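Local structure of Poly(Beta-D-mannuronate) lyase (Pseudopedobacter saltans, 7O79) at residues Pro71-Glu76 against Asp96-Glu101; Asn126-Tyr131 against Tyr153-Tyr158; Phe175-Tyr180 against Phe193-Asn198. The protein probably cleaves poly(beta-D-mannuronate), the mannuronate-rich form of alginate, by the beta-elimination chemistry of PL6 polysaccharide lyases. All coordinates share one frame; numbering follows the deposited sequence.

Contact 1. Residues Pro71-Glu76 against Asp96-Glu101; sequences PYLVVE and DYCKLE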
loop_
_atom_site.group_PDB
_atom_site.type_symbol
_atom_site.label_atom_id
_atom_site.label_comp_id
_atom_site.label_asym_id
_atom_site.label_seq_id
_atom_site.Cartn_x
_atom_site.Cartn_y
_atom_site.Cartn_z
ATOM N N PRO A 71 11.431 2.815 -22.318
ATOM C CA PRO A 71 12.236 2.381 -21.168
ATOM C C PRO A 71 13.432 3.286 -20.909
ATOM O O PRO A 71 13.875 4.052 -21.769
ATOM C CB PRO A 71 12.693 0.971 -21.559
ATOM C CG PRO A 71 12.732 0.999 -23.056
ATOM C CD PRO A 71 11.563 1.889 -23.460
ATOM N N TYR A 72 13.939 3.177 -19.674
ATOM C CA TYR A 72 15.171 3.847 -19.223
ATOM C C TYR A 72 15.067 5.366 -19.274
ATOM O O TYR A 72 16.010 6.054 -19.678
ATOM C CB TYR A 72 16.399 3.367 -20.002
ATOM C CG TYR A 72 16.374 1.897 -20.318
ATOM C CD1 TYR A 72 16.372 0.952 -19.289
ATOM C CD2 TYR A 72 16.364 1.447 -21.627
ATOM C CE1 TYR A 72 16.348 -0.404 -19.564
ATOM C CE2 TYR A 72 16.347 0.091 -21.917
ATOM C CZ TYR A 72 16.342 -0.828 -20.876
ATOM O OH TYR A 72 16.324 -2.170 -21.160
ATOM N N LEU A 73 13.938 5.898 -18.804
ATOM C CA LEU A 73 13.704 7.330 -18.747
ATOM C C LEU A 73 13.589 7.788 -17.300
ATOM O O LEU A 73 12.953 7.127 -16.475
ATOM C CB LEU A 73 12.436 7.713 -19.515
ATOM C CG LEU A 73 12.419 7.330 -20.995
ATOM C CD1 LEU A 73 11.144 7.823 -21.656
ATOM C CD2 LEU A 73 13.655 7.912 -21.681
ATOM N N VAL A 74 14.198 8.930 -17.005
ATOM C CA VAL A 74 14.248 9.486 -15.663
ATOM C C VAL A 74 13.612 10.866 -15.697
ATOM O O VAL A 74 13.879 11.660 -16.607
ATOM C CB VAL A 74 15.700 9.574 -15.145
ATOM C CG1 VAL A 74 15.744 10.172 -13.736
ATOM C CG2 VAL A 74 16.381 8.202 -15.206
ATOM N N VAL A 75 12.784 11.158 -14.696
ATOM C CA VAL A 75 12.173 12.468 -14.531
ATOM C C VAL A 75 12.508 12.950 -13.131
ATOM O O VAL A 75 12.326 12.205 -12.164
ATOM C CB VAL A 75 10.649 12.429 -14.754
ATOM C CG1 VAL A 75 10.010 13.724 -14.274
ATOM C CG2 VAL A 75 10.329 12.176 -16.233
ATOM N N GLU A 76 13.022 14.180 -13.022
ATOM C CA GLU A 76 13.479 14.706 -11.743
ATOM C C GLU A 76 12.992 16.127 -11.519
ATOM O O GLU A 76 12.976 16.937 -12.448
ATOM C CB GLU A 76 15.002 14.708 -11.656
ATOM C CG GLU A 76 15.640 13.428 -12.097
ATOM C CD GLU A 76 17.017 13.257 -11.521
ATOM O OE1 GLU A 76 17.195 12.382 -10.650
ATOM O OE2 GLU A 76 17.923 14.007 -11.946
ATOM N N ASP A 96 9.219 0.194 -18.903
ATOM C CA ASP A 96 10.057 -0.525 -17.951
ATOM C C ASP A 96 11.292 0.277 -17.571
ATOM O O ASP A 96 11.810 1.062 -18.363
ATOM C CB ASP A 96 10.528 -1.895 -18.472
ATOM C CG ASP A 96 9.407 -2.734 -19.055
ATOM O OD1 ASP A 96 8.257 -2.660 -18.556
ATOM O OD2 ASP A 96 9.707 -3.526 -19.968
ATOM N N TYR A 97 11.744 0.070 -16.331
ATOM C CA TYR A 97 13.006 0.628 -15.851
ATOM C C TYR A 97 13.049 2.148 -15.990
ATOM O O TYR A 97 14.063 2.721 -16.393
ATOM C CB TYR A 97 14.201 -0.020 -16.564
ATOM C CG TYR A 97 14.596 -1.351 -15.958
ATOM C CD1 TYR A 97 15.272 -1.399 -14.743
ATOM C CD2 TYR A 97 14.307 -2.553 -16.602
ATOM C CE1 TYR A 97 15.644 -2.608 -14.176
ATOM C CE2 TYR A 97 14.672 -3.768 -16.046
ATOM C CZ TYR A 97 15.355 -3.783 -14.832
ATOM O OH TYR A 97 15.732 -4.972 -14.243
ATOM N N CYS A 98 11.941 2.808 -15.675
ATOM C CA CYS A 98 11.945 4.262 -15.569
ATOM C C CYS A 98 11.997 4.679 -14.103
ATOM O O CYS A 98 11.766 3.872 -13.198
ATOM C CB CYS A 98 10.724 4.871 -16.263
ATOM S SG CYS A 98 10.679 4.534 -18.038
ATOM N N LYS A 99 12.316 5.957 -13.876
ATOM C CA LYS A 99 12.463 6.473 -12.527
ATOM C C LYS A 99 11.882 7.869 -12.416
ATOM O O LYS A 99 12.158 8.730 -13.253
ATOM C CB LYS A 99 13.938 6.496 -12.089
ATOM C CG LYS A 99 14.121 6.989 -10.635
ATOM C CD LYS A 99 15.552 6.769 -10.116
ATOM C CE LYS A 99 16.601 7.155 -11.150
ATOM N NZ LYS A 99 17.807 7.802 -10.549
ATOM N N LEU A 100 11.104 8.095 -11.363
ATOM C CA LEU A 100 10.659 9.425 -10.971
ATOM C C LEU A 100 11.318 9.767 -9.644
ATOM O O LEU A 100 11.258 8.971 -8.703
ATOM C CB LEU A 100 9.139 9.488 -10.810
ATOM C CG LEU A 100 8.612 10.833 -10.281
ATOM C CD1 LEU A 100 8.784 11.879 -11.369
ATOM C CD2 LEU A 100 7.157 10.755 -9.843
ATOM N N GLU A 101 11.945 10.935 -9.558
ATOM C CA GLU A 101 12.472 11.320 -8.262
ATOM C C GLU A 101 12.447 12.827 -8.105
ATOM O O GLU A 101 12.361 13.574 -9.081
ATOM C CB GLU A 101 13.868 10.727 -8.010
ATOM C CG GLU A 101 14.908 10.912 -9.064
ATOM C CD GLU A 101 16.217 10.211 -8.660
ATOM O OE1 GLU A 101 17.135 10.125 -9.486
ATOM O OE2 GLU A 101 16.338 9.769 -7.491
#
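Glu-101 OE1 lies between two side-chain groups: Glu-76 OE1 of the adjacent strand, only 2.5 Å away, and Lys-99 NZ of its own strand, a salt bridge of 2.6 Å. The ammonium group reaches the oxygen from above the carboxylate plane, 54° out of it. With CG between the backbone N and the carbonyl carbon (chi1 51°) and an extended chain beyond, Glu-101 runs alongside Glu-76, their carboxylate planes turned 44° apart. The aliphatic part of Lys-99 suits its place as well, CE resting 4.1 Å from Val-74 CG1. The backbones pair in parallel: Lys-99 N donates to Leu-73 O, Val-75 N to Lys-99 O and Glu-101 N to Val-75 O, each at 2.9 Å. On the opposite face Val-75 CG1 meets Leu-100 CD1 at 3.7 Å, branched hydrocarbons fit for the core of a beta-helix. Just before the strands begin, Tyr-72 CD1 packs 3.6 Å from Tyr-97 CB, both residues having the positive phi of a corner. With an alanine in place of Glu-101, Lys-99 would probably lose its ionic mate and Gln-130 NE2 the acceptor it finds in OE2. Two acids so close imply that one of them probably retains its proton, while the lysine beside them is likely to ease the remaining negative charge.

Contact 2. Residues Asn126-Tyr131 against Tyr153-Tyr158; sequences NNLMQY and YNTVQY
Tyr-131 spreads one face of its ring over Tyr-158, whose CB lies 3.8 Å from the ring centroid in a CH-pi contact. The two ring planes are only 16° apart but the rings are displaced, centroids 5.1 Å apart, with little face-to-face overlap, and the Tyr-131 hydroxyl lies above the Tyr-158 ring near its rim. Both CG atoms stand anti to the carbonyl carbon (chi1 -59° and -47°), which points the two side chains the same way. One residue earlier on each strand, Gln-157 NE2 donates to Gln-130 OE1 at 2.8 Å, almost straight and close to the amide plane of Gln-157. A buried pair follows at the other end: Asn-154 OD1 accepts from Asn-127 N at 2.8 Å and from Asn-127 ND2 at 3.0 Å, the second donor tilted from the carbonyl plane. Such stacked asparagines at a turn are familiar in parallel beta-helices. Inside, Met-129 CE packs 3.8 Å from Val-156 CG1, a flexible chain filling space beside a branched one. A water donates to Tyr-153 O at 2.7 Å and to Asn-127 O, and accepts from Thr-155 OG1. Amides suit these places because each can give and take at once: Gln-157 OE1 also accepts from Lys-196 NZ, and Asn-127 OD1 from Cys-98 N, so the buried asparagines link one coil to the next without bringing in a charge.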
loop_
_atom_site.group_PDB
_atom_site.type_symbol
_atom_site.label_atom_id
_atom_site.label_comp_id
_atom_site.label_asym_id
_atom_site.label_seq_id
_atom_site.Cartn_x
_atom_site.Cartn_y
_atom_site.Cartn_z
ATOM N N ASN A 126 9.691 -3.019 -13.313
ATOM C CA ASN A 126 10.973 -2.571 -12.771
ATOM C C ASN A 126 11.098 -1.048 -12.704
ATOM O O ASN A 126 12.179 -0.494 -12.886
ATOM C CB ASN A 126 12.133 -3.188 -13.558
ATOM C CG ASN A 126 11.992 -4.682 -13.700
ATOM O OD1 ASN A 126 11.286 -5.177 -14.577
ATOM N ND2 ASN A 126 12.629 -5.412 -12.805
ATOM N N ASN A 127 10.006 -0.364 -12.400
ATOM C CA ASN A 127 10.049 1.083 -12.256
ATOM C C ASN A 127 10.303 1.500 -10.801
ATOM O O ASN A 127 10.034 0.760 -9.851
ATOM C CB ASN A 127 8.758 1.715 -12.780
ATOM C CG ASN A 127 8.492 1.375 -14.250
ATOM O OD1 ASN A 127 9.142 1.920 -15.147
ATOM N ND2 ASN A 127 7.535 0.476 -14.499
ATOM N N LEU A 128 10.827 2.714 -10.642
ATOM C CA LEU A 128 11.241 3.235 -9.345
ATOM C C LEU A 128 10.725 4.652 -9.141
ATOM O O LEU A 128 10.866 5.498 -10.026
ATOM C CB LEU A 128 12.766 3.213 -9.221
ATOM C CG LEU A 128 13.367 3.786 -7.935
ATOM C CD1 LEU A 128 12.832 3.101 -6.691
ATOM C CD2 LEU A 128 14.876 3.630 -8.002
ATOM N N MET A 129 10.099 4.892 -7.989
ATOM C CA MET A 129 9.746 6.230 -7.515
ATOM C C MET A 129 10.376 6.441 -6.153
ATOM O O MET A 129 10.120 5.656 -5.239
ATOM C CB MET A 129 8.230 6.427 -7.363
ATOM C CG MET A 129 7.811 7.889 -7.272
ATOM S SD MET A 129 6.016 8.202 -7.409
ATOM C CE MET A 129 5.369 7.344 -5.959
ATOM N N GLN A 130 11.150 7.519 -5.994
ATOM C CA GLN A 130 11.789 7.756 -4.711
ATOM C C GLN A 130 12.009 9.249 -4.504
ATOM O O GLN A 130 12.146 10.008 -5.464
ATOM C CB GLN A 130 13.110 6.984 -4.592
ATOM C CG GLN A 130 14.171 7.375 -5.619
ATOM C CD GLN A 130 15.468 6.597 -5.428
ATOM O OE1 GLN A 130 15.469 5.494 -4.873
ATOM N NE2 GLN A 130 16.578 7.169 -5.894
ATOM N N TYR A 131 12.023 9.660 -3.236
ATOM C CA TYR A 131 12.145 11.073 -2.847
ATOM C C TYR A 131 11.109 11.949 -3.540
ATOM O O TYR A 131 11.405 13.030 -4.048
ATOM C CB TYR A 131 13.552 11.594 -3.098
ATOM C CG TYR A 131 14.565 10.800 -2.326
ATOM C CD1 TYR A 131 14.699 10.974 -0.949
ATOM C CD2 TYR A 131 15.360 9.850 -2.950
ATOM C CE1 TYR A 131 15.622 10.241 -0.214
ATOM C CE2 TYR A 131 16.283 9.118 -2.218
ATOM C CZ TYR A 131 16.403 9.324 -0.853
ATOM O OH TYR A 131 17.316 8.599 -0.121
ATOM N N TYR A 153 7.602 -5.808 -10.097
ATOM C CA TYR A 153 8.904 -5.332 -9.593
ATOM C C TYR A 153 9.018 -3.808 -9.574
ATOM O O TYR A 153 10.089 -3.246 -9.790
ATOM C CB TYR A 153 10.082 -5.946 -10.365
ATOM C CG TYR A 153 10.219 -7.434 -10.124
ATOM C CD1 TYR A 153 10.892 -7.906 -8.999
ATOM C CD2 TYR A 153 9.693 -8.360 -11.012
ATOM C CE1 TYR A 153 11.007 -9.274 -8.750
ATOM C CE2 TYR A 153 9.811 -9.719 -10.784
ATOM C CZ TYR A 153 10.467 -10.167 -9.664
ATOM O OH TYR A 153 10.574 -11.514 -9.447
ATOM N N ASN A 154 7.918 -3.124 -9.319
ATOM C CA ASN A 154 7.954 -1.687 -9.112
ATOM C C ASN A 154 8.213 -1.387 -7.639
ATOM O O ASN A 154 7.842 -2.162 -6.753
ATOM C CB ASN A 154 6.648 -1.057 -9.590
ATOM C CG ASN A 154 6.402 -1.297 -11.075
ATOM O OD1 ASN A 154 7.281 -1.029 -11.900
ATOM N ND2 ASN A 154 5.201 -1.785 -11.428
ATOM N N THR A 155 8.891 -0.271 -7.388
ATOM C CA THR A 155 9.375 0.067 -6.055
ATOM C C THR A 155 9.051 1.528 -5.786
ATOM O O THR A 155 9.284 2.382 -6.647
ATOM C CB THR A 155 10.895 -0.187 -5.942
ATOM O OG1 THR A 155 11.148 -1.593 -6.050
ATOM C CG2 THR A 155 11.448 0.295 -4.590
ATOM N N VAL A 156 8.495 1.808 -4.607
ATOM C CA VAL A 156 8.242 3.163 -4.142
ATOM C C VAL A 156 8.937 3.291 -2.787
ATOM O O VAL A 156 8.591 2.566 -1.847
ATOM C CB VAL A 156 6.733 3.450 -4.007
ATOM C CG1 VAL A 156 6.493 4.809 -3.327
ATOM C CG2 VAL A 156 6.014 3.334 -5.361
ATOM N N GLN A 157 9.932 4.178 -2.688
ATOM C CA GLN A 157 10.706 4.271 -1.458
ATOM C C GLN A 157 11.071 5.715 -1.153
ATOM O O GLN A 157 11.195 6.542 -2.056
ATOM C CB GLN A 157 11.970 3.385 -1.522
ATOM C CG GLN A 157 12.936 3.744 -2.623
ATOM C CD GLN A 157 14.119 2.789 -2.676
ATOM O OE1 GLN A 157 14.148 1.788 -1.969
ATOM N NE2 GLN A 157 15.096 3.092 -3.528
ATOM N N TYR A 158 11.242 6.007 0.144
ATOM C CA TYR A 158 11.646 7.336 0.606
ATOM C C TYR A 158 10.725 8.423 0.089
ATOM O O TYR A 158 11.155 9.552 -0.172
ATOM C CB TYR A 158 13.100 7.664 0.236
ATOM C CG TYR A 158 14.088 6.571 0.552
ATOM C CD1 TYR A 158 14.308 6.178 1.861
ATOM C CD2 TYR A 158 14.844 5.977 -0.445
ATOM C CE1 TYR A 158 15.226 5.184 2.162
ATOM C CE2 TYR A 158 15.769 4.988 -0.154
ATOM C CZ TYR A 158 15.952 4.597 1.144
ATOM O OH TYR A 158 16.875 3.615 1.441
HETATM O O HOH W 1 12.006 -1.563 -8.863
#

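Contact 3. Residues Phe175-Tyr180 against Phe193-Asn198; sequences FRIWGY and FTIKNN
Ile-177 and Phe-193 cross at about a right angle, so that the CD1 methyl of the isoleucine stands squarely over the centre of the phenylalanine ring, 3.6 Å from its centroid and 8° off the normal. The other branch, CG2, presses on the root of the same side chain, 3.5 Å from Phe-193 CB. The isoleucine can do both because CG1 and CG2 diverge from CB, CG2 anti to the backbone N and CG1 beside it (chi1 -43°). A second methyl-on-ring contact uses the reverse pairing: Ile-195 slides past Phe-175 in the opposite direction and lays CD1 over a ring face, 3.9 Å from the centroid and 28° off the normal. The two phenylalanines themselves cross nearly perpendicularly and touch where Phe-175 CD2 comes 4.1 Å from Phe-193 CE1. Flat rings and beta-branched chains suit this place, since all four side chains are buried and no hydrogen bond joins the two segments; the contact is made by hydrocarbon alone. It fills the interior of the beta-helix between two facing walls whose backbones stay well apart, Ile-177 CA and Phe-193 CA being 7.3 Å from each other. Strand 155-162 adds Val-156 against both phenylalanines, strand 144-146 lies beside Phe-175, Ile-177 and Phe-193, and strand 209-214 continues the packing with Ile-211 and Leu-213.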
loop_
_atom_site.group_PDB
_atom_site.type_symbol
_atom_site.label_atom_id
_atom_site.label_comp_id
_atom_site.label_asym_id
_atom_site.label_seq_id
_atom_site.Cartn_x
_atom_site.Cartn_y
_atom_site.Cartn_z
ATOM N N PHE A 175 -2.108 3.311 -1.340
ATOM C CA PHE A 175 -1.551 2.327 -2.265
ATOM C C PHE A 175 -2.588 1.234 -2.496
ATOM O O PHE A 175 -3.133 0.696 -1.529
ATOM C CB PHE A 175 -0.279 1.673 -1.694
ATOM C CG PHE A 175 0.962 2.541 -1.728
ATOM C CD1 PHE A 175 1.228 3.444 -0.706
ATOM C CD2 PHE A 175 1.901 2.386 -2.743
ATOM C CE1 PHE A 175 2.399 4.227 -0.721
ATOM C CE2 PHE A 175 3.086 3.149 -2.764
ATOM C CZ PHE A 175 3.331 4.063 -1.746
ATOM N N ARG A 176 -2.845 0.886 -3.758
ATOM C CA ARG A 176 -3.631 -0.298 -4.096
ATOM C C ARG A 176 -2.847 -1.121 -5.118
ATOM O O ARG A 176 -2.596 -0.651 -6.229
ATOM C CB ARG A 176 -5.025 0.080 -4.624
ATOM C CG ARG A 176 -5.884 -1.136 -4.994
ATOM C CD ARG A 176 -7.309 -0.775 -5.489
ATOM N NE ARG A 176 -7.300 -0.086 -6.776
ATOM C CZ ARG A 176 -8.277 0.705 -7.210
ATOM N NH1 ARG A 176 -9.372 0.883 -6.476
ATOM N NH2 ARG A 176 -8.173 1.289 -8.396
ATOM N N ILE A 177 -2.448 -2.341 -4.737
ATOM C CA ILE A 177 -1.524 -3.160 -5.526
ATOM C C ILE A 177 -2.276 -4.343 -6.123
ATOM O O ILE A 177 -2.439 -5.390 -5.484
ATOM C CB ILE A 177 -0.319 -3.646 -4.709
ATOM C CG1 ILE A 177 0.239 -2.517 -3.836
ATOM C CG2 ILE A 177 0.732 -4.279 -5.647
ATOM C CD1 ILE A 177 0.726 -1.324 -4.653
ATOM N N TRP A 178 -2.663 -4.210 -7.388
ATOM C CA TRP A 178 -3.184 -5.337 -8.140
ATOM C C TRP A 178 -2.031 -6.132 -8.741
ATOM O O TRP A 178 -0.869 -5.702 -8.725
ATOM C CB TRP A 178 -4.101 -4.861 -9.265
ATOM C CG TRP A 178 -5.420 -4.271 -8.826
ATOM C CD1 TRP A 178 -6.172 -4.617 -7.734
ATOM C CD2 TRP A 178 -6.144 -3.245 -9.506
ATOM N NE1 TRP A 178 -7.328 -3.850 -7.686
ATOM C CE2 TRP A 178 -7.333 -3.006 -8.770
ATOM C CE3 TRP A 178 -5.909 -2.507 -10.680
ATOM C CZ2 TRP A 178 -8.280 -2.051 -9.163
ATOM C CZ3 TRP A 178 -6.855 -1.554 -11.071
ATOM C CH2 TRP A 178 -8.026 -1.337 -10.311
ATOM N N GLY A 179 -2.373 -7.287 -9.308
ATOM C CA GLY A 179 -1.435 -8.170 -9.952
ATOM C C GLY A 179 -1.777 -9.606 -9.656
ATOM O O GLY A 179 -2.821 -9.908 -9.082
ATOM N N TYR A 180 -0.901 -10.509 -10.093
ATOM C CA TYR A 180 -1.124 -11.931 -9.858
ATOM C C TYR A 180 -1.285 -12.192 -8.370
ATOM O O TYR A 180 -0.451 -11.774 -7.565
ATOM C CB TYR A 180 0.037 -12.753 -10.416
ATOM C CG TYR A 180 -0.083 -14.236 -10.182
ATOM C CD1 TYR A 180 0.279 -14.804 -8.961
ATOM C CD2 TYR A 180 -0.557 -15.077 -11.177
ATOM C CE1 TYR A 180 0.177 -16.166 -8.734
ATOM C CE2 TYR A 180 -0.664 -16.448 -10.962
ATOM C CZ TYR A 180 -0.304 -16.980 -9.741
ATOM O OH TYR A 180 -0.409 -18.335 -9.528
ATOM N N PHE A 193 5.649 -5.925 -5.730
ATOM C CA PHE A 193 5.677 -4.480 -5.514
ATOM C C PHE A 193 6.329 -4.187 -4.168
ATOM O O PHE A 193 6.067 -4.873 -3.179
ATOM C CB PHE A 193 4.257 -3.909 -5.553
ATOM C CG PHE A 193 4.180 -2.419 -5.777
ATOM C CD1 PHE A 193 4.414 -1.520 -4.735
ATOM C CD2 PHE A 193 3.841 -1.914 -7.027
ATOM C CE1 PHE A 193 4.322 -0.138 -4.947
ATOM C CE2 PHE A 193 3.771 -0.545 -7.250
ATOM C CZ PHE A 193 4.003 0.346 -6.216
ATOM N N THR A 194 7.183 -3.178 -4.133
ATOM C CA THR A 194 7.897 -2.829 -2.909
ATOM C C THR A 194 7.449 -1.452 -2.445
ATOM O O THR A 194 7.576 -0.469 -3.190
ATOM C CB THR A 194 9.409 -2.859 -3.127
ATOM O OG1 THR A 194 9.828 -4.212 -3.319
ATOM C CG2 THR A 194 10.140 -2.258 -1.909
ATOM N N ILE A 195 6.928 -1.386 -1.221
ATOM C CA ILE A 195 6.605 -0.135 -0.545
ATOM C C ILE A 195 7.572 -0.044 0.629
ATOM O O ILE A 195 7.392 -0.740 1.633
ATOM C CB ILE A 195 5.152 -0.111 -0.053
ATOM C CG1 ILE A 195 4.153 -0.286 -1.215
ATOM C CG2 ILE A 195 4.892 1.169 0.747
ATOM C CD1 ILE A 195 2.677 -0.422 -0.710
ATOM N N LYS A 196 8.600 0.801 0.527
ATOM C CA LYS A 196 9.721 0.699 1.456
ATOM C C LYS A 196 10.171 2.070 1.938
ATOM O O LYS A 196 10.290 3.003 1.144
ATOM C CB LYS A 196 10.894 -0.040 0.803
ATOM C CG LYS A 196 12.175 -0.165 1.668
ATOM C CD LYS A 196 13.291 -0.814 0.825
ATOM C CE LYS A 196 14.701 -0.468 1.328
ATOM N NZ LYS A 196 15.211 0.785 0.653
ATOM N N ASN A 197 10.399 2.183 3.252
ATOM C CA ASN A 197 10.975 3.383 3.865
ATOM C C ASN A 197 10.235 4.640 3.433
ATOM O O ASN A 197 10.845 5.654 3.102
ATOM C CB ASN A 197 12.477 3.529 3.557
ATOM C CG ASN A 197 13.307 2.386 4.088
ATOM O OD1 ASN A 197 12.985 1.797 5.115
ATOM N ND2 ASN A 197 14.410 2.094 3.417
ATOM N N ASN A 198 8.901 4.585 3.455
ATOM C CA ASN A 198 8.105 5.783 3.222
ATOM C C ASN A 198 7.540 6.305 4.542
ATOM O O ASN A 198 7.385 5.560 5.517
ATOM C CB ASN A 198 6.955 5.509 2.249
ATOM C CG ASN A 198 7.434 4.981 0.924
ATOM O OD1 ASN A 198 8.011 5.716 0.122
ATOM N ND2 ASN A 198 7.260 3.678 0.713
#

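How the contacts relate
From the N terminus the three contacts follow in series, neither nesting nor crossing. Contact 1 closes a loop of 19 residues that includes strand 89-93; contact 2 closes one of 21 residues with strand 144-146; contact 3 spans 12 residues without regular structure. Contacts 1 and 2 pair successive parallel strands of one wall of the beta-helix, and they join through probable backbone hydrogen bonds between Cys-98, Leu-100 and Leu-128. Strand 194-201 extends that wall, its Thr-194 probably hydrogen-bonded to Asn-154 and Val-156 of contact 2. Contact 3 then reaches across the interior, tying this wall to strand 175-177 on the facing one, with about 10 Å between its nearest atoms and contact 1.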